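Local coordinates for protein myosin-17 (PDB 7KFL) that probably links a plant class XI myosin motor to its cargo through the globular cargo-binding domain of its tail, at residues L174-C185 and H214-Y225. Residues are numbered along the deposited sequence; the frame is centred on the assembly and turned at random.
Sequences LKKEISPLLGLC and HWQSIRKSLNSY
L174 and Y225 face each other at one end of an antiparallel helix pair, C185 and H214 at the other; the axes of 174-185 and 214-225 approach to 9.2 Å at 166°, closely enough for side chains to interlock. L181 settles among H214, S217, I218 and S221, and I218 in return among I178, L181, L182 and C185, a reciprocal knobs-into-holes pair. The two knobs run antiparallel alongside one another, CB of L181 lying 3.5 Å from CG1 of I218, while CD1 of I218 reaches on to CD2 of L182.

At one end, the carboxylate of E177 bridges hydroxyls one turn apart on the partner helix. Its OE2 accepts a hydrogen bond from OG of S221 (2.8 Å) on the anti lone pair, whereas OE1 takes the hydroxyl of Y225 from above the carboxylate plane. With CG anti to the backbone N (chi1 -162°) and the chain extended beyond it, E177 reaches both hydroxyls. The Y225 ring meanwhile carries CD1 of L174 over one face, 3.9 Å from the centroid, and its OH also bonds N71. Replacing Y225 by an alanine would probably leave OE1 of E177 without its hydroxyl partner and strip CD1 of L174 of the ring face it lies on.

At the far end the contacts are made over ring faces. SG of C185 sits squarely over the six-membered ring of W215, 3.2 Å from its centroid, in a sulfur-aromatic contact, and CB of L184 covers a face of the H214 imidazole in a CH-pi contact. L254 of helix 236-260 and Y272 of helix 267-287 also meet W215. Interlocked antiparallel helices of this kind build the elongated, mainly alpha-helical globular tail of class XI myosins.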
ATOM      1  N   LEU A 174      -2.048   2.974   8.045  1.00 48.85           N
ATOM      2  CA  LEU A 174      -3.115   1.952   7.870  1.00 49.08           C
ATOM      3  C   LEU A 174      -2.651   0.620   8.478  1.00 49.97           C
ATOM      4  O   LEU A 174      -3.470  -0.015   9.169  1.00 49.21           O
ATOM      5  CB  LEU A 174      -3.450   1.822   6.380  1.00 48.69           C
ATOM      6  CG  LEU A 174      -4.486   0.765   5.996  1.00 48.37           C
ATOM      7  CD1 LEU A 174      -5.715   0.828   6.888  1.00 48.73           C
ATOM      8  CD2 LEU A 174      -4.889   0.922   4.539  1.00 48.57           C
ATOM      9  N   LYS A 175      -1.390   0.228   8.242  1.00 52.19           N
ATOM     10  CA  LYS A 175      -0.752  -0.986   8.828  1.00 54.14           C
ATOM     11  C   LYS A 175      -0.850  -0.934  10.360  1.00 55.32           C
ATOM     12  O   LYS A 175      -1.215  -1.960  10.956  1.00 56.41           O
ATOM     13  CB  LYS A 175       0.717  -1.116   8.407  1.00 55.51           C
ATOM     14  CG  LYS A 175       0.956  -1.667   7.006  1.00 56.71           C
ATOM     15  CD  LYS A 175       2.397  -2.078   6.743  1.00 57.83           C
ATOM     16  CE  LYS A 175       2.657  -2.448   5.295  1.00 58.99           C
ATOM     17  NZ  LYS A 175       4.062  -2.869   5.064  1.00 59.61           N
ATOM     18  N   LYS A 176      -0.538   0.217  10.961  1.00 56.43           N
ATOM     19  CA  LYS A 176      -0.523   0.433  12.435  1.00 58.18           C
ATOM     20  C   LYS A 176      -1.947   0.328  12.999  1.00 58.37           C
ATOM     21  O   LYS A 176      -2.086  -0.078  14.171  1.00 59.16           O
ATOM     22  CB  LYS A 176       0.091   1.800  12.753  1.00 59.48           C
ATOM     23  CG  LYS A 176       0.126   2.194  14.224  1.00 61.10           C
ATOM     24  CD  LYS A 176       0.202   3.696  14.428  1.00 62.76           C
ATOM     25  CE  LYS A 176       1.244   4.121  15.442  1.00 64.15           C
ATOM     26  NZ  LYS A 176       1.618   5.547  15.273  1.00 64.88           N
ATOM     27  N   GLU A 177      -2.959   0.694  12.207  1.00 57.47           N
ATOM     28  CA  GLU A 177      -4.382   0.733  12.641  1.00 57.11           C
ATOM     29  C   GLU A 177      -4.971  -0.685  12.644  1.00 56.68           C
ATOM     30  O   GLU A 177      -5.726  -0.993  13.587  1.00 56.26           O
ATOM     31  CB  GLU A 177      -5.194   1.665  11.740  1.00 57.51           C
ATOM     32  CG  GLU A 177      -6.513   2.093  12.358  1.00 58.46           C
ATOM     33  CD  GLU A 177      -7.304   3.096  11.536  1.00 59.15           C
ATOM     34  OE1 GLU A 177      -6.784   4.208  11.298  1.00 59.20           O
ATOM     35  OE2 GLU A 177      -8.434   2.755  11.124  1.00 59.75           O
ATOM     36  N   ILE A 178      -4.648  -1.508  11.638  1.00 55.91           N
ATOM     37  CA  ILE A 178      -5.224  -2.878  11.463  1.00 56.20           C
ATOM     38  C   ILE A 178      -4.303  -3.928  12.099  1.00 56.39           C
ATOM     39  O   ILE A 178      -4.708  -5.107  12.117  1.00 56.54           O
ATOM     40  CB  ILE A 178      -5.521  -3.199   9.981  1.00 55.82           C
ATOM     41  CG1 ILE A 178      -4.251  -3.405   9.152  1.00 55.33           C
ATOM     42  CG2 ILE A 178      -6.432  -2.137   9.379  1.00 56.22           C
ATOM     43  CD1 ILE A 178      -4.516  -3.763   7.707  1.00 55.41           C
ATOM     44  N   SER A 179      -3.131  -3.528  12.607  1.00 56.59           N
ATOM     45  CA  SER A 179      -2.157  -4.433  13.277  1.00 56.97           C
ATOM     46  C   SER A 179      -2.771  -4.997  14.559  1.00 57.01           C
ATOM     47  O   SER A 179      -2.760  -6.211  14.754  1.00 58.40           O
ATOM     48  CB  SER A 179      -0.828  -3.748  13.532  1.00 57.96           C
ATOM     49  OG  SER A 179       0.162  -4.684  13.938  1.00 58.42           O
ATOM     50  N   PRO A 180      -3.338  -4.163  15.466  1.00 56.38           N
ATOM     51  CA  PRO A 180      -3.962  -4.667  16.692  1.00 56.27           C
ATOM     52  C   PRO A 180      -5.197  -5.550  16.443  1.00 55.77           C
ATOM     53  O   PRO A 180      -5.451  -6.424  17.252  1.00 56.15           O
ATOM     54  CB  PRO A 180      -4.381  -3.400  17.458  1.00 56.33           C
ATOM     55  CG  PRO A 180      -3.569  -2.289  16.833  1.00 56.48           C
ATOM     56  CD  PRO A 180      -3.404  -2.697  15.385  1.00 56.18           C
ATOM     57  N   LEU A 181      -5.926  -5.305  15.346  1.00 54.98           N
ATOM     58  CA  LEU A 181      -7.153  -6.063  14.966  1.00 54.13           C
ATOM     59  C   LEU A 181      -6.758  -7.476  14.521  1.00 53.27           C
ATOM     60  O   LEU A 181      -7.429  -8.439  14.944  1.00 54.58           O
ATOM     61  CB  LEU A 181      -7.899  -5.325  13.847  1.00 53.57           C
ATOM     62  CG  LEU A 181      -8.312  -3.884  14.147  1.00 53.46           C
ATOM     63  CD1 LEU A 181      -9.032  -3.278  12.952  1.00 53.34           C
ATOM     64  CD2 LEU A 181      -9.185  -3.803  15.390  1.00 53.91           C
ATOM     65  N   LEU A 182      -5.713  -7.590  13.696  1.00 52.19           N
ATOM     66  CA  LEU A 182      -5.099  -8.890  13.310  1.00 51.29           C
ATOM     67  C   LEU A 182      -4.530  -9.549  14.573  1.00 51.40           C
ATOM     68  O   LEU A 182      -4.692 -10.777  14.727  1.00 50.94           O
ATOM     69  CB  LEU A 182      -4.020  -8.646  12.249  1.00 50.61           C
ATOM     70  CG  LEU A 182      -4.529  -8.121  10.906  1.00 50.10           C
ATOM     71  CD1 LEU A 182      -3.382  -7.607  10.051  1.00 49.78           C
ATOM     72  CD2 LEU A 182      -5.311  -9.191  10.161  1.00 50.13           C
ATOM     73  N   GLY A 183      -3.926  -8.748  15.458  1.00 51.41           N
ATOM     74  CA  GLY A 183      -3.485  -9.165  16.803  1.00 52.09           C
ATOM     75  C   GLY A 183      -4.582  -9.904  17.552  1.00 52.93           C
ATOM     76  O   GLY A 183      -4.266 -10.917  18.203  1.00 53.46           O
ATOM     77  N   LEU A 184      -5.828  -9.423  17.459  1.00 53.36           N
ATOM     78  CA  LEU A 184      -7.008 -10.019  18.146  1.00 53.66           C
ATOM     79  C   LEU A 184      -7.543 -11.208  17.333  1.00 53.28           C
ATOM     80  O   LEU A 184      -8.017 -12.171  17.964  1.00 53.77           O
ATOM     81  CB  LEU A 184      -8.085  -8.945  18.351  1.00 53.76           C
ATOM     82  CG  LEU A 184      -7.724  -7.814  19.318  1.00 53.93           C
ATOM     83  CD1 LEU A 184      -8.766  -6.710  19.270  1.00 54.38           C
ATOM     84  CD2 LEU A 184      -7.569  -8.324  20.742  1.00 54.47           C
ATOM     85  N   CYS A 185      -7.475 -11.150  15.998  1.00 53.10           N
ATOM     86  CA  CYS A 185      -7.840 -12.271  15.084  1.00 53.55           C
ATOM     87  C   CYS A 185      -6.973 -13.500  15.392  1.00 54.06           C
ATOM     88  O   CYS A 185      -7.523 -14.611  15.425  1.00 54.39           O
ATOM     89  CB  CYS A 185      -7.677 -11.895  13.614  1.00 53.05           C
ATOM     90  SG  CYS A 185      -9.000 -10.840  12.969  1.00 53.17           S
ATOM     91  N   HIS A 214     -14.016  -8.573  14.542  1.00 53.41           N
ATOM     92  CA  HIS A 214     -12.636  -8.056  14.337  1.00 52.13           C
ATOM     93  C   HIS A 214     -12.319  -7.983  12.839  1.00 51.59           C
ATOM     94  O   HIS A 214     -11.665  -7.007  12.425  1.00 51.41           O
ATOM     95  CB  HIS A 214     -11.625  -8.901  15.121  1.00 51.59           C
ATOM     96  CG  HIS A 214     -11.774  -8.776  16.601  1.00 51.88           C
ATOM     97  ND1 HIS A 214     -12.178  -7.599  17.204  1.00 52.04           N
ATOM     98  CD2 HIS A 214     -11.556  -9.659  17.600  1.00 51.82           C
ATOM     99  CE1 HIS A 214     -12.212  -7.767  18.510  1.00 52.25           C
ATOM    100  NE2 HIS A 214     -11.833  -9.021  18.779  1.00 52.14           N
ATOM    101  N   TRP A 215     -12.768  -8.968  12.054  1.00 51.58           N
ATOM    102  CA  TRP A 215     -12.640  -8.963  10.571  1.00 51.65           C
ATOM    103  C   TRP A 215     -13.417  -7.770  10.008  1.00 51.97           C
ATOM    104  O   TRP A 215     -12.916  -7.131   9.064  1.00 52.78           O
ATOM    105  CB  TRP A 215     -13.126 -10.280   9.958  1.00 51.99           C
ATOM    106  CG  TRP A 215     -12.355 -11.484  10.403  1.00 52.11           C
ATOM    107  CD1 TRP A 215     -12.843 -12.564  11.076  1.00 52.77           C
ATOM    108  CD2 TRP A 215     -10.953 -11.737  10.204  1.00 52.10           C
ATOM    109  NE1 TRP A 215     -11.847 -13.474  11.305  1.00 52.38           N
ATOM    110  CE2 TRP A 215     -10.676 -12.993  10.785  1.00 52.20           C
ATOM    111  CE3 TRP A 215      -9.909 -11.034   9.590  1.00 51.87           C
ATOM    112  CZ2 TRP A 215      -9.401 -13.556  10.774  1.00 51.93           C
ATOM    113  CZ3 TRP A 215      -8.648 -11.588   9.580  1.00 51.51           C
ATOM    114  CH2 TRP A 215      -8.401 -12.831  10.167  1.00 51.97           C
ATOM    115  N   GLN A 216     -14.591  -7.488  10.581  1.00 52.06           N
ATOM    116  CA  GLN A 216     -15.474  -6.359  10.185  1.00 51.75           C
ATOM    117  C   GLN A 216     -14.814  -5.026  10.567  1.00 51.33           C
ATOM    118  O   GLN A 216     -14.946  -4.068   9.782  1.00 51.93           O
ATOM    119  CB  GLN A 216     -16.861  -6.535  10.806  1.00 52.20           C
ATOM    120  CG  GLN A 216     -17.621  -7.724  10.229  1.00 52.25           C
ATOM    121  CD  GLN A 216     -18.899  -8.050  10.965  1.00 52.29           C
ATOM    122  OE1 GLN A 216     -19.355  -7.314  11.839  1.00 51.63           O
ATOM    123  NE2 GLN A 216     -19.493  -9.176  10.605  1.00 52.12           N
ATOM    124  N   SER A 217     -14.120  -4.964  11.708  1.00 50.95           N
ATOM    125  CA  SER A 217     -13.366  -3.765  12.168  1.00 51.45           C
ATOM    126  C   SER A 217     -12.285  -3.396  11.142  1.00 51.58           C
ATOM    127  O   SER A 217     -12.110  -2.190  10.868  1.00 52.09           O
ATOM    128  CB  SER A 217     -12.761  -3.977  13.533  1.00 51.34           C
ATOM    129  OG  SER A 217     -13.754  -4.346  14.475  1.00 52.16           O
ATOM    130  N   ILE A 218     -11.585  -4.402  10.607  1.00 51.36           N
ATOM    131  CA  ILE A 218     -10.507  -4.241   9.585  1.00 51.11           C
ATOM    132  C   ILE A 218     -11.128  -3.686   8.298  1.00 51.10           C
ATOM    133  O   ILE A 218     -10.572  -2.712   7.748  1.00 51.89           O
ATOM    134  CB  ILE A 218      -9.755  -5.572   9.363  1.00 51.10           C
ATOM    135  CG1 ILE A 218      -8.863  -5.908  10.562  1.00 51.30           C
ATOM    136  CG2 ILE A 218      -8.961  -5.552   8.063  1.00 50.73           C
ATOM    137  CD1 ILE A 218      -8.328  -7.322  10.567  1.00 51.45           C
ATOM    138  N   ARG A 219     -12.239  -4.279   7.851  1.00 50.86           N
ATOM    139  CA  ARG A 219     -12.988  -3.879   6.628  1.00 51.33           C
ATOM    140  C   ARG A 219     -13.380  -2.394   6.708  1.00 51.66           C
ATOM    141  O   ARG A 219     -13.327  -1.717   5.662  1.00 51.38           O
ATOM    142  CB  ARG A 219     -14.230  -4.758   6.456  1.00 51.43           C
ATOM    143  CG  ARG A 219     -14.900  -4.617   5.098  1.00 51.73           C
ATOM    144  CD  ARG A 219     -16.163  -5.449   4.994  1.00 52.42           C
ATOM    145  NE  ARG A 219     -16.938  -5.099   3.812  1.00 52.96           N
ATOM    146  CZ  ARG A 219     -17.969  -5.793   3.338  1.00 53.51           C
ATOM    147  NH1 ARG A 219     -18.372  -6.901   3.939  1.00 54.05           N
ATOM    148  NH2 ARG A 219     -18.591  -5.374   2.252  1.00 54.15           N
ATOM    149  N   LYS A 220     -13.761  -1.913   7.897  1.00 52.14           N
ATOM    150  CA  LYS A 220     -14.145  -0.496   8.148  1.00 53.14           C
ATOM    151  C   LYS A 220     -12.924   0.408   7.947  1.00 52.91           C
ATOM    152  O   LYS A 220     -13.048   1.417   7.221  1.00 53.03           O
ATOM    153  CB  LYS A 220     -14.732  -0.320   9.553  1.00 54.11           C
ATOM    154  CG  LYS A 220     -16.222  -0.620   9.667  1.00 55.06           C
ATOM    155  CD  LYS A 220     -16.801  -0.346  11.040  1.00 55.97           C
ATOM    156  CE  LYS A 220     -16.351  -1.344  12.085  1.00 55.87           C
ATOM    157  NZ  LYS A 220     -17.173  -1.257  13.315  1.00 56.84           N
ATOM    158  N   SER A 221     -11.794   0.053   8.567  1.00 52.98           N
ATOM    159  CA  SER A 221     -10.504   0.790   8.472  1.00 52.37           C
ATOM    160  C   SER A 221     -10.044   0.852   7.010  1.00 51.67           C
ATOM    161  O   SER A 221      -9.598   1.928   6.590  1.00 52.13           O
ATOM    162  CB  SER A 221      -9.453   0.180   9.365  1.00 52.27           C
ATOM    163  OG  SER A 221      -9.777   0.376  10.736  1.00 52.43           O
ATOM    164  N   LEU A 222     -10.166  -0.248   6.260  1.00 50.90           N
ATOM    165  CA  LEU A 222      -9.826  -0.284   4.811  1.00 50.83           C
ATOM    166  C   LEU A 222     -10.670   0.761   4.072  1.00 50.97           C
ATOM    167  O   LEU A 222     -10.088   1.532   3.291  1.00 51.59           O
ATOM    168  CB  LEU A 222     -10.068  -1.688   4.242  1.00 51.13           C
ATOM    169  CG  LEU A 222      -9.133  -2.793   4.734  1.00 50.69           C
ATOM    170  CD1 LEU A 222      -9.489  -4.122   4.086  1.00 50.93           C
ATOM    171  CD2 LEU A 222      -7.676  -2.454   4.460  1.00 50.58           C
ATOM    172  N   ASN A 223     -11.983   0.791   4.333  1.00 52.17           N
ATOM    173  CA  ASN A 223     -12.973   1.672   3.650  1.00 52.08           C
ATOM    174  C   ASN A 223     -12.714   3.141   4.013  1.00 51.95           C
ATOM    175  O   ASN A 223     -12.852   3.993   3.115  1.00 52.23           O
ATOM    176  CB  ASN A 223     -14.419   1.279   3.977  1.00 52.96           C
ATOM    177  CG  ASN A 223     -14.976   0.205   3.065  1.00 53.45           C
ATOM    178  OD1 ASN A 223     -14.523   0.037   1.936  1.00 54.14           O
ATOM    179  ND2 ASN A 223     -15.980  -0.517   3.536  1.00 53.95           N
ATOM    180  N   SER A 224     -12.370   3.432   5.272  1.00 51.35           N
ATOM    181  CA  SER A 224     -12.020   4.795   5.754  1.00 51.30           C
ATOM    182  C   SER A 224     -10.930   5.388   4.855  1.00 51.73           C
ATOM    183  O   SER A 224     -11.147   6.483   4.295  1.00 53.11           O
ATOM    184  CB  SER A 224     -11.575   4.781   7.189  1.00 50.88           C
ATOM    185  OG  SER A 224     -12.559   4.185   8.015  1.00 52.18           O
ATOM    186  N   TYR A 225      -9.809   4.673   4.715  1.00 51.21           N
ATOM    187  CA  TYR A 225      -8.617   5.110   3.943  1.00 50.44           C
ATOM    188  C   TYR A 225      -8.978   5.168   2.455  1.00 50.74           C
ATOM    189  O   TYR A 225      -8.559   6.130   1.785  1.00 51.88           O
ATOM    190  CB  TYR A 225      -7.413   4.214   4.245  1.00 49.31           C
ATOM    191  CG  TYR A 225      -6.773   4.476   5.586  1.00 48.49           C
ATOM    192  CD1 TYR A 225      -7.400   4.092   6.759  1.00 48.23           C
ATOM    193  CD2 TYR A 225      -5.553   5.123   5.692  1.00 47.80           C
ATOM    194  CE1 TYR A 225      -6.831   4.328   8.000  1.00 48.30           C
ATOM    195  CE2 TYR A 225      -4.969   5.371   6.925  1.00 47.86           C
ATOM    196  CZ  TYR A 225      -5.610   4.969   8.086  1.00 48.01           C
ATOM    197  OH  TYR A 225      -5.056   5.202   9.310  1.00 47.61           O
TER